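Dehalogenase-like hydrolase (Ralstonia solanacearum, PDB 3UMB) probably catalyses the hydrolytic dehalogenation of small (S)-2-haloalkanoic acids to the corresponding (R)-2-hydroxyalkanoic acids, releasing the halide. Local coordinates at residues A[62-67]-A[152-157]; A[42-47]-A[93-98]; A[149-152]-A[158-161]. All coordinates share one frame; numbering follows the deposited sequence.

From the N terminus, the chain leaves the core after strand 6-9 and builds the helical cap, where contact 2 opens on helix 33-54. Contact 1 opens next, at the start of helix 64-78, before contact 2 closes a loop within the cap at the end of helix 85-96. The chain then returns to the parallel sheet, and contact 1 closes only in the loop after strand 144-147, so contacts 1 and 2 cross. Contact 3 is local: its two segments enclose residues 153-157 and it shares R152 with contact 1. Contact 2 thus joins cap helices, contact 1 ties cap to core, and contact 3 packs the start of that core loop against helix 158-161.

Contact 1 of 3, residues A[62-67]-A[152-157]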
loop_
_atom_site.group_PDB
_atom_site.type_symbol
_atom_site.label_atom_id
_atom_site.label_comp_id
_atom_site.label_asym_id
_atom_site.label_seq_id
_atom_site.Cartn_x
_atom_site.Cartn_y
_atom_site.Cartn_z
ATOM N N LYS A 62 4.865 -10.282 10.220
ATOM C CA LYS A 62 3.971 -11.339 10.597
ATOM C C LYS A 62 3.750 -12.152 9.333
ATOM O O LYS A 62 3.672 -11.565 8.233
ATOM C CB LYS A 62 2.681 -10.703 11.084
ATOM C CG LYS A 62 1.585 -11.609 11.525
ATOM C CD LYS A 62 0.330 -10.709 11.867
ATOM C CE LYS A 62 -0.719 -11.395 12.749
ATOM N NZ LYS A 62 -1.405 -10.427 13.661
ATOM N N PRO A 63 3.653 -13.494 9.463
ATOM C CA PRO A 63 3.580 -14.298 8.227
ATOM C C PRO A 63 2.316 -14.014 7.448
ATOM O O PRO A 63 1.314 -13.631 8.037
ATOM C CB PRO A 63 3.634 -15.780 8.700
ATOM C CG PRO A 63 3.919 -15.754 10.174
ATOM C CD PRO A 63 3.708 -14.311 10.697
ATOM N N PHE A 64 2.396 -14.219 6.142
ATOM C CA PHE A 64 1.402 -13.805 5.181
ATOM C C PHE A 64 0.032 -14.384 5.484
ATOM O O PHE A 64 -0.996 -13.774 5.133
ATOM C CB PHE A 64 1.841 -14.253 3.802
ATOM C CG PHE A 64 1.100 -13.603 2.640
ATOM C CD1 PHE A 64 0.966 -12.209 2.542
ATOM C CD2 PHE A 64 0.559 -14.367 1.630
ATOM C CE1 PHE A 64 0.344 -11.629 1.470
ATOM C CE2 PHE A 64 -0.127 -13.763 0.536
ATOM C CZ PHE A 64 -0.194 -12.402 0.459
ATOM N N TRP A 65 0.034 -15.555 6.117
ATOM C CA TRP A 65 -1.166 -16.274 6.463
ATOM C C TRP A 65 -1.925 -15.487 7.462
ATOM O O TRP A 65 -3.109 -15.210 7.285
ATOM C CB TRP A 65 -0.827 -17.635 7.094
ATOM C CG TRP A 65 -2.068 -18.371 7.601
ATOM C CD1 TRP A 65 -2.575 -18.364 8.880
ATOM C CD2 TRP A 65 -2.935 -19.207 6.836
ATOM N NE1 TRP A 65 -3.709 -19.140 8.947
ATOM C CE2 TRP A 65 -3.944 -19.672 7.701
ATOM C CE3 TRP A 65 -2.945 -19.628 5.505
ATOM C CZ2 TRP A 65 -4.953 -20.528 7.272
ATOM C CZ3 TRP A 65 -3.955 -20.456 5.072
ATOM C CH2 TRP A 65 -4.937 -20.922 5.962
ATOM N N ASP A 66 -1.226 -15.132 8.518
ATOM C CA ASP A 66 -1.829 -14.390 9.608
ATOM C C ASP A 66 -2.215 -12.969 9.168
ATOM O O ASP A 66 -3.222 -12.412 9.657
ATOM C CB ASP A 66 -0.888 -14.383 10.821
ATOM C CG ASP A 66 -0.329 -15.803 11.153
ATOM O OD1 ASP A 66 -1.029 -16.624 11.775
ATOM O OD2 ASP A 66 0.800 -16.106 10.769
ATOM N N VAL A 67 -1.414 -12.370 8.273
ATOM C CA VAL A 67 -1.782 -11.088 7.671
ATOM C C VAL A 67 -3.061 -11.247 6.852
ATOM O O VAL A 67 -3.852 -10.312 6.773
ATOM C CB VAL A 67 -0.640 -10.448 6.788
ATOM C CG1 VAL A 67 -1.180 -9.231 5.981
ATOM C CG2 VAL A 67 0.631 -10.070 7.682
ATOM N N ARG A 152 11.790 -11.856 6.592
ATOM C CA ARG A 152 10.886 -11.112 7.441
ATOM C C ARG A 152 10.531 -9.750 6.853
ATOM O O ARG A 152 10.220 -8.831 7.571
ATOM C CB ARG A 152 11.470 -10.982 8.859
ATOM C CG ARG A 152 11.725 -12.394 9.569
ATOM C CD ARG A 152 12.338 -12.303 10.969
ATOM N NE ARG A 152 11.712 -11.277 11.807
ATOM C CZ ARG A 152 10.591 -11.443 12.480
ATOM N NH1 ARG A 152 9.954 -12.626 12.445
ATOM N NH2 ARG A 152 10.109 -10.436 13.205
ATOM N N LEU A 153 10.516 -9.665 5.535
ATOM C CA LEU A 153 10.213 -8.404 4.842
ATOM C C LEU A 153 9.493 -8.703 3.525
ATOM O O LEU A 153 9.922 -9.621 2.745
ATOM C CB LEU A 153 11.488 -7.618 4.536
ATOM C CG LEU A 153 12.224 -6.977 5.735
ATOM C CD1 LEU A 153 13.646 -6.745 5.361
ATOM C CD2 LEU A 153 11.573 -5.650 6.260
ATOM N N TYR A 154 8.435 -7.956 3.255
ATOM C CA TYR A 154 7.626 -8.190 2.058
ATOM C C TYR A 154 8.156 -7.393 0.891
ATOM O O TYR A 154 8.778 -6.351 1.060
ATOM C CB TYR A 154 6.187 -7.803 2.346
ATOM C CG TYR A 154 5.496 -8.782 3.233
ATOM C CD1 TYR A 154 5.280 -8.504 4.549
ATOM C CD2 TYR A 154 5.060 -10.020 2.741
ATOM C CE1 TYR A 154 4.656 -9.431 5.392
ATOM C CE2 TYR A 154 4.459 -10.978 3.587
ATOM C CZ TYR A 154 4.213 -10.653 4.901
ATOM O OH TYR A 154 3.571 -11.559 5.757
ATOM N N LYS A 155 7.904 -7.868 -0.315
ATOM C CA LYS A 155 8.065 -7.036 -1.499
ATOM C C LYS A 155 7.328 -5.756 -1.247
ATOM O O LYS A 155 6.235 -5.792 -0.655
ATOM C CB LYS A 155 7.440 -7.680 -2.735
ATOM C CG LYS A 155 8.043 -9.034 -3.124
ATOM C CD LYS A 155 6.980 -9.855 -3.855
ATOM C CE LYS A 155 7.532 -10.931 -4.770
ATOM N NZ LYS A 155 6.358 -11.708 -5.394
ATOM N N THR A 156 7.849 -4.628 -1.723
ATOM C CA THR A 156 8.980 -4.543 -2.672
ATOM C C THR A 156 10.388 -4.430 -2.055
ATOM O O THR A 156 11.307 -3.959 -2.713
ATOM C CB THR A 156 8.783 -3.325 -3.544
ATOM O OG1 THR A 156 8.367 -2.252 -2.709
ATOM C CG2 THR A 156 7.650 -3.558 -4.592
ATOM N N ALA A 157 10.540 -4.833 -0.793
ATOM C CA ALA A 157 11.775 -4.724 -0.055
ATOM C C ALA A 157 12.938 -5.414 -0.764
ATOM O O ALA A 157 12.767 -6.549 -1.191
ATOM C CB ALA A 157 11.550 -5.374 1.377
#
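Y154 reaches from its loop to the start of helix 64-78 and carries almost the whole contact, ending with its hydroxyl among the backbone atoms of K62, P63 and F64. Its CG lies anti to its own carbonyl carbon (chi1 -73°), which aims the ring at the other segment. The phenol donates a hydrogen bond from Y154 OH to K62 O; the refined separation of 2.5 Å is very short and its exact value should be read with caution. K62 O lies close to the plane of the ring, at its edge. Y154 OH also comes within 2.9 Å of F64 N, but the angle is too poor for a hydrogen bond. P63 is the N-cap residue and its carbonyl accepts V67 N; the hydroxyl lies beside this first turn, whose dipole may help to polarise it.

This is a junction between the two parts of a haloacid dehalogenase fold: helix 64-78 belongs to the helical cap, whereas Y154 follows strand 144-147 of the Rossmann-like core. On the cap side, F64 CG lies anti to the backbone N (chi1 -165°), and the ring crosses the phenol at a slant, with F64 CD1 3.8 Å from Y154 CE2. V67 comes from the opposite direction, its CG2 methyl 3.8 Å from Y154 OH, and so adds an apolar neighbour to the buried hydroxyl. T48 and N123 also touch the Y154 side chain, and the Y61 ring meets its ring with planes about 30° apart. K62 CB points away from the core loop, and the extended chain beyond it ends in salt bridges from NZ to D70 and to D209 of the second subunit.

Contact 2 of 3, residues A[42-47]-A[93-98]. With MG (magnesium ion), chain H.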
loop_
_atom_site.group_PDB
_atom_site.type_symbol
_atom_site.label_atom_id
_atom_site.label_comp_id
_atom_site.label_asym_id
_atom_site.label_seq_id
_atom_site.Cartn_x
_atom_site.Cartn_y
_atom_site.Cartn_z
ATOM N N ASP A 42 -7.009 -5.768 -1.209
ATOM C CA ASP A 42 -6.492 -4.443 -0.886
ATOM C C ASP A 42 -5.825 -4.428 0.480
ATOM O O ASP A 42 -4.667 -4.049 0.604
ATOM C CB ASP A 42 -7.603 -3.393 -0.875
ATOM C CG ASP A 42 -7.075 -1.940 -0.665
ATOM O OD1 ASP A 42 -6.381 -1.413 -1.591
ATOM O OD2 ASP A 42 -7.373 -1.326 0.412
ATOM N N ARG A 43 -6.557 -4.802 1.514
ATOM C CA ARG A 43 -5.995 -4.706 2.879
ATOM C C ARG A 43 -4.893 -5.723 3.117
ATOM O O ARG A 43 -3.949 -5.446 3.841
ATOM C CB ARG A 43 -7.072 -4.732 3.982
ATOM C CG ARG A 43 -7.891 -3.430 3.998
ATOM C CD ARG A 43 -6.985 -2.240 4.306
ATOM N NE ARG A 43 -7.657 -1.195 5.074
ATOM C CZ ARG A 43 -8.336 -0.166 4.536
ATOM N NH1 ARG A 43 -8.882 0.773 5.312
ATOM N NH2 ARG A 43 -8.495 -0.045 3.218
ATOM N N GLN A 44 -4.965 -6.874 2.438
ATOM C CA GLN A 44 -3.906 -7.874 2.599
ATOM C C GLN A 44 -2.561 -7.284 2.173
ATOM O O GLN A 44 -1.591 -7.313 2.907
ATOM C CB GLN A 44 -4.265 -9.158 1.847
ATOM C CG GLN A 44 -3.183 -10.190 1.754
ATOM C CD GLN A 44 -3.492 -11.243 0.700
ATOM O OE1 GLN A 44 -3.752 -10.901 -0.450
ATOM N NE2 GLN A 44 -3.530 -12.531 1.111
ATOM N N ILE A 45 -2.554 -6.676 1.008
ATOM C CA ILE A 45 -1.388 -6.047 0.495
ATOM C C ILE A 45 -1.044 -4.776 1.272
ATOM O O ILE A 45 0.082 -4.582 1.624
ATOM C CB ILE A 45 -1.527 -5.876 -1.005
ATOM C CG1 ILE A 45 -1.442 -7.250 -1.658
ATOM C CG2 ILE A 45 -0.405 -5.011 -1.583
ATOM C CD1 ILE A 45 -0.054 -7.977 -1.401
ATOM N N ASP A 46 -2.016 -3.938 1.580
ATOM C CA ASP A 46 -1.749 -2.758 2.354
ATOM C C ASP A 46 -1.009 -3.126 3.627
ATOM O O ASP A 46 -0.050 -2.447 3.987
ATOM C CB ASP A 46 -3.042 -2.069 2.745
ATOM C CG ASP A 46 -3.673 -1.330 1.601
ATOM O OD1 ASP A 46 -3.032 -1.299 0.511
ATOM O OD2 ASP A 46 -4.813 -0.819 1.817
ATOM N N TYR A 47 -1.473 -4.184 4.322
ATOM C CA TYR A 47 -0.898 -4.581 5.598
ATOM C C TYR A 47 0.524 -5.088 5.470
ATOM O O TYR A 47 1.333 -4.798 6.327
ATOM C CB TYR A 47 -1.775 -5.595 6.346
ATOM C CG TYR A 47 -3.102 -5.053 6.908
ATOM C CD1 TYR A 47 -3.408 -3.670 6.923
ATOM C CD2 TYR A 47 -4.033 -5.906 7.480
ATOM C CE1 TYR A 47 -4.648 -3.181 7.443
ATOM C CE2 TYR A 47 -5.272 -5.422 8.008
ATOM C CZ TYR A 47 -5.552 -4.070 7.997
ATOM O OH TYR A 47 -6.740 -3.623 8.538
ATOM N N ARG A 93 -9.377 -22.056 4.346
ATOM C CA ARG A 93 -9.258 -23.328 3.599
ATOM C C ARG A 93 -9.238 -23.089 2.118
ATOM O O ARG A 93 -8.351 -23.544 1.399
ATOM C CB ARG A 93 -10.427 -24.283 3.881
ATOM C CG ARG A 93 -10.387 -24.915 5.270
ATOM C CD ARG A 93 -11.323 -26.114 5.419
ATOM N NE ARG A 93 -12.594 -25.798 6.091
ATOM C CZ ARG A 93 -12.781 -25.695 7.415
ATOM N NH1 ARG A 93 -11.773 -25.847 8.281
ATOM N NH2 ARG A 93 -14.000 -25.417 7.880
ATOM N N GLU A 94 -10.225 -22.352 1.649
ATOM C CA GLU A 94 -10.273 -22.036 0.262
ATOM C C GLU A 94 -8.972 -21.408 -0.159
ATOM O O GLU A 94 -8.490 -21.675 -1.255
ATOM C CB GLU A 94 -11.427 -21.087 -0.034
ATOM C CG GLU A 94 -11.825 -21.144 -1.458
ATOM C CD GLU A 94 -12.619 -22.374 -1.788
ATOM O OE1 GLU A 94 -13.332 -22.896 -0.887
ATOM O OE2 GLU A 94 -12.525 -22.805 -2.955
ATOM N N TYR A 95 -8.407 -20.573 0.715
ATOM C CA TYR A 95 -7.180 -19.813 0.387
ATOM C C TYR A 95 -5.974 -20.743 0.342
ATOM O O TYR A 95 -5.128 -20.612 -0.534
ATOM C CB TYR A 95 -6.914 -18.628 1.371
ATOM C CG TYR A 95 -6.228 -17.420 0.707
ATOM C CD1 TYR A 95 -6.836 -16.175 0.679
ATOM C CD2 TYR A 95 -4.999 -17.542 0.074
ATOM C CE1 TYR A 95 -6.236 -15.083 0.046
ATOM C CE2 TYR A 95 -4.396 -16.456 -0.556
ATOM C CZ TYR A 95 -5.020 -15.234 -0.562
ATOM O OH TYR A 95 -4.418 -14.164 -1.182
ATOM N N ALA A 96 -5.912 -21.676 1.293
ATOM C CA ALA A 96 -4.822 -22.655 1.345
ATOM C C ALA A 96 -4.664 -23.393 0.042
ATOM O O ALA A 96 -3.551 -23.580 -0.408
ATOM C CB ALA A 96 -5.016 -23.634 2.490
ATOM N N CYS A 97 -5.770 -23.756 -0.591
ATOM C CA CYS A 97 -5.733 -24.715 -1.685
ATOM C C CYS A 97 -6.383 -24.280 -2.996
ATOM O O CYS A 97 -7.567 -24.523 -3.226
ATOM C CB CYS A 97 -6.339 -26.024 -1.205
ATOM S SG CYS A 97 -5.054 -27.279 -0.967
ATOM N N LEU A 98 -5.566 -23.719 -3.884
ATOM C CA LEU A 98 -6.050 -23.069 -5.093
ATOM C C LEU A 98 -5.637 -23.810 -6.351
ATOM O O LEU A 98 -4.763 -24.654 -6.304
ATOM C CB LEU A 98 -5.528 -21.632 -5.116
ATOM C CG LEU A 98 -6.402 -20.751 -4.218
ATOM C CD1 LEU A 98 -5.684 -19.557 -3.595
ATOM C CD2 LEU A 98 -7.584 -20.324 -5.047
HETATM MG MG MG H . -4.567 0.006 -1.655
HETATM O O HOH W 1 -6.316 0.902 -0.334
HETATM O O HOH W 2 -5.066 -0.885 -3.789
#
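Q44 holds CG anti to its backbone N (chi1 171°) and continues as an extended chain, which carries its amide straight out from helix 33-54 toward Y95. The tyrosine approaches from the opposite direction, with chi1 at -147°, some way off the ideal anti position, and brings its hydroxyl to the amide. A fairly straight hydrogen bond joins them: Q44 NE2 donates to Y95 OH over 3.0 Å, with an N-H...O angle of 161°. The acceptor lies essentially in the amide plane, while amide and phenol ring are steeply turned against each other. This single pair spans the gap, since the backbones stay well apart, with Q44 CA and Y95 CA at 12.6 Å.

The amide has further partners that fix its rotation. NE2 is also hydrogen-bonded to T68, the strongest polar partner of Q44, and OE1 accepts from R41 NH1. The ring of F64 packs against the same amide, and M128 touches Y95.

On another side of helix 33-54, away from Y95, the chain meets a magnesium ion. D42 OD1 binds the magnesium at 2.3 Å; D42 OD1 of the second subunit binds it too, and two water oxygens, each 2.4 Å from the magnesium, add to the coordination. D46 belongs to the site as well, its OD1 3.0 Å from the magnesium, longer than the bond made by D42. R43 NH2 forms a salt bridge with D42 OD2 at 3.3 Å, with that oxygen in the guanidinium plane, while R43 NH1 pairs with E206 of the second subunit. The helix therefore faces two ways, as a structural element of the helical cap of an L-2-haloacid dehalogenase: packed against helices 64-78 and 85-96 on one side and bridged by magnesium to the second subunit on another.

Contact 3 of 3, residues A[149-152]-A[158-161]; sequences DAVR and PAAY
Apolar packing dominates where V151 leans on the short helix 158-161. The two backbones are nearest at V151 and A159, whose CA atoms are 6.4 Å apart, and each residue directs its side chain at the other segment. V151 CB meets A159 CB at 4.1 Å. With CG1 anti to the carbonyl carbon (chi1 -61°) and CG2 set between the backbone N and that carbon, both methyls of the valine are turned to the helix.

A second group of contacts pairs these methyls with the helix backbone. V151 CG1 lies 3.7 Å from A159 O and CG2 3.8 Å from the same oxygen, so both methyls rest against the carbonyl oxygen. CG2 also reaches A160 N at 4.1 Å. These are van der Waals contacts.

The pair closes the loop that follows strand 144-147, an outermost strand of the Rossmann-like parallel sheet, just as the chain turns into its next helix. R152 takes up positive phi (63°), a left-handed backbone conformation, directly after the valine. L163 of helix 163-168 touches both A150 and V151, and L153 packs on A159.

Polar bonds tie the flanking residues elsewhere: D149 OD1 is hydrogen-bonded to Y61 OH, and Y161 OH to D184 OD1.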
loop_
_atom_site.group_PDB
_atom_site.type_symbol
_atom_site.label_atom_id
_atom_site.label_comp_id
_atom_site.label_asym_id
_atom_site.label_seq_id
_atom_site.Cartn_x
_atom_site.Cartn_y
_atom_site.Cartn_z
ATOM N N ASP A 149 9.456 -15.012 3.991
ATOM C CA ASP A 149 9.565 -15.300 5.400
ATOM C C ASP A 149 11.027 -15.462 5.907
ATOM O O ASP A 149 11.310 -15.292 7.085
ATOM C CB ASP A 149 8.791 -16.578 5.695
ATOM C CG ASP A 149 8.693 -16.854 7.165
ATOM O OD1 ASP A 149 7.848 -16.240 7.874
ATOM O OD2 ASP A 149 9.454 -17.708 7.590
ATOM N N ALA A 150 11.924 -15.833 5.014
ATOM C CA ALA A 150 13.360 -15.999 5.306
ATOM C C ALA A 150 13.965 -14.669 5.722
ATOM O O ALA A 150 14.903 -14.639 6.529
ATOM C CB ALA A 150 14.072 -16.537 4.034
ATOM N N VAL A 151 13.425 -13.558 5.181
ATOM C CA VAL A 151 13.970 -12.276 5.484
ATOM C C VAL A 151 13.023 -11.408 6.318
ATOM O O VAL A 151 13.400 -10.325 6.704
ATOM C CB VAL A 151 14.401 -11.584 4.207
ATOM C CG1 VAL A 151 15.529 -12.444 3.495
ATOM C CG2 VAL A 151 13.183 -11.406 3.243
ATOM N N ARG A 152 11.790 -11.856 6.592
ATOM C CA ARG A 152 10.886 -11.112 7.441
ATOM C C ARG A 152 10.531 -9.750 6.853
ATOM O O ARG A 152 10.220 -8.831 7.571
ATOM C CB ARG A 152 11.470 -10.982 8.859
ATOM C CG ARG A 152 11.725 -12.394 9.569
ATOM C CD ARG A 152 12.338 -12.303 10.969
ATOM N NE ARG A 152 11.712 -11.277 11.807
ATOM C CZ ARG A 152 10.591 -11.443 12.480
ATOM N NH1 ARG A 152 9.954 -12.626 12.445
ATOM N NH2 ARG A 152 10.109 -10.436 13.205
ATOM N N PRO A 158 14.117 -4.746 -0.895
ATOM C CA PRO A 158 15.259 -5.389 -1.598
ATOM C C PRO A 158 15.595 -6.805 -1.085
ATOM O O PRO A 158 15.950 -7.669 -1.870
ATOM C CB PRO A 158 16.440 -4.458 -1.326
ATOM C CG PRO A 158 15.829 -3.088 -1.175
ATOM C CD PRO A 158 14.364 -3.301 -0.686
ATOM N N ALA A 159 15.450 -7.011 0.229
ATOM C CA ALA A 159 15.862 -8.270 0.852
ATOM C C ALA A 159 14.972 -9.403 0.325
ATOM O O ALA A 159 15.416 -10.555 0.307
ATOM C CB ALA A 159 15.773 -8.197 2.395
ATOM N N ALA A 160 13.726 -9.079 -0.043
ATOM C CA ALA A 160 12.784 -10.076 -0.618
ATOM C C ALA A 160 13.195 -10.429 -2.026
ATOM O O ALA A 160 13.299 -11.593 -2.349
ATOM C CB ALA A 160 11.348 -9.579 -0.621
ATOM N N TYR A 161 13.431 -9.426 -2.865
ATOM C CA TYR A 161 13.884 -9.672 -4.241
ATOM C C TYR A 161 15.235 -10.426 -4.226
ATOM O O TYR A 161 15.429 -11.417 -4.966
ATOM C CB TYR A 161 13.953 -8.375 -5.063
ATOM C CG TYR A 161 12.578 -7.787 -5.399
ATOM C CD1 TYR A 161 11.608 -8.547 -6.099
ATOM C CD2 TYR A 161 12.257 -6.489 -5.051
ATOM C CE1 TYR A 161 10.321 -8.028 -6.394
ATOM C CE2 TYR A 161 10.970 -5.945 -5.350
ATOM C CZ TYR A 161 10.011 -6.726 -6.021
ATOM O OH TYR A 161 8.775 -6.174 -6.316
#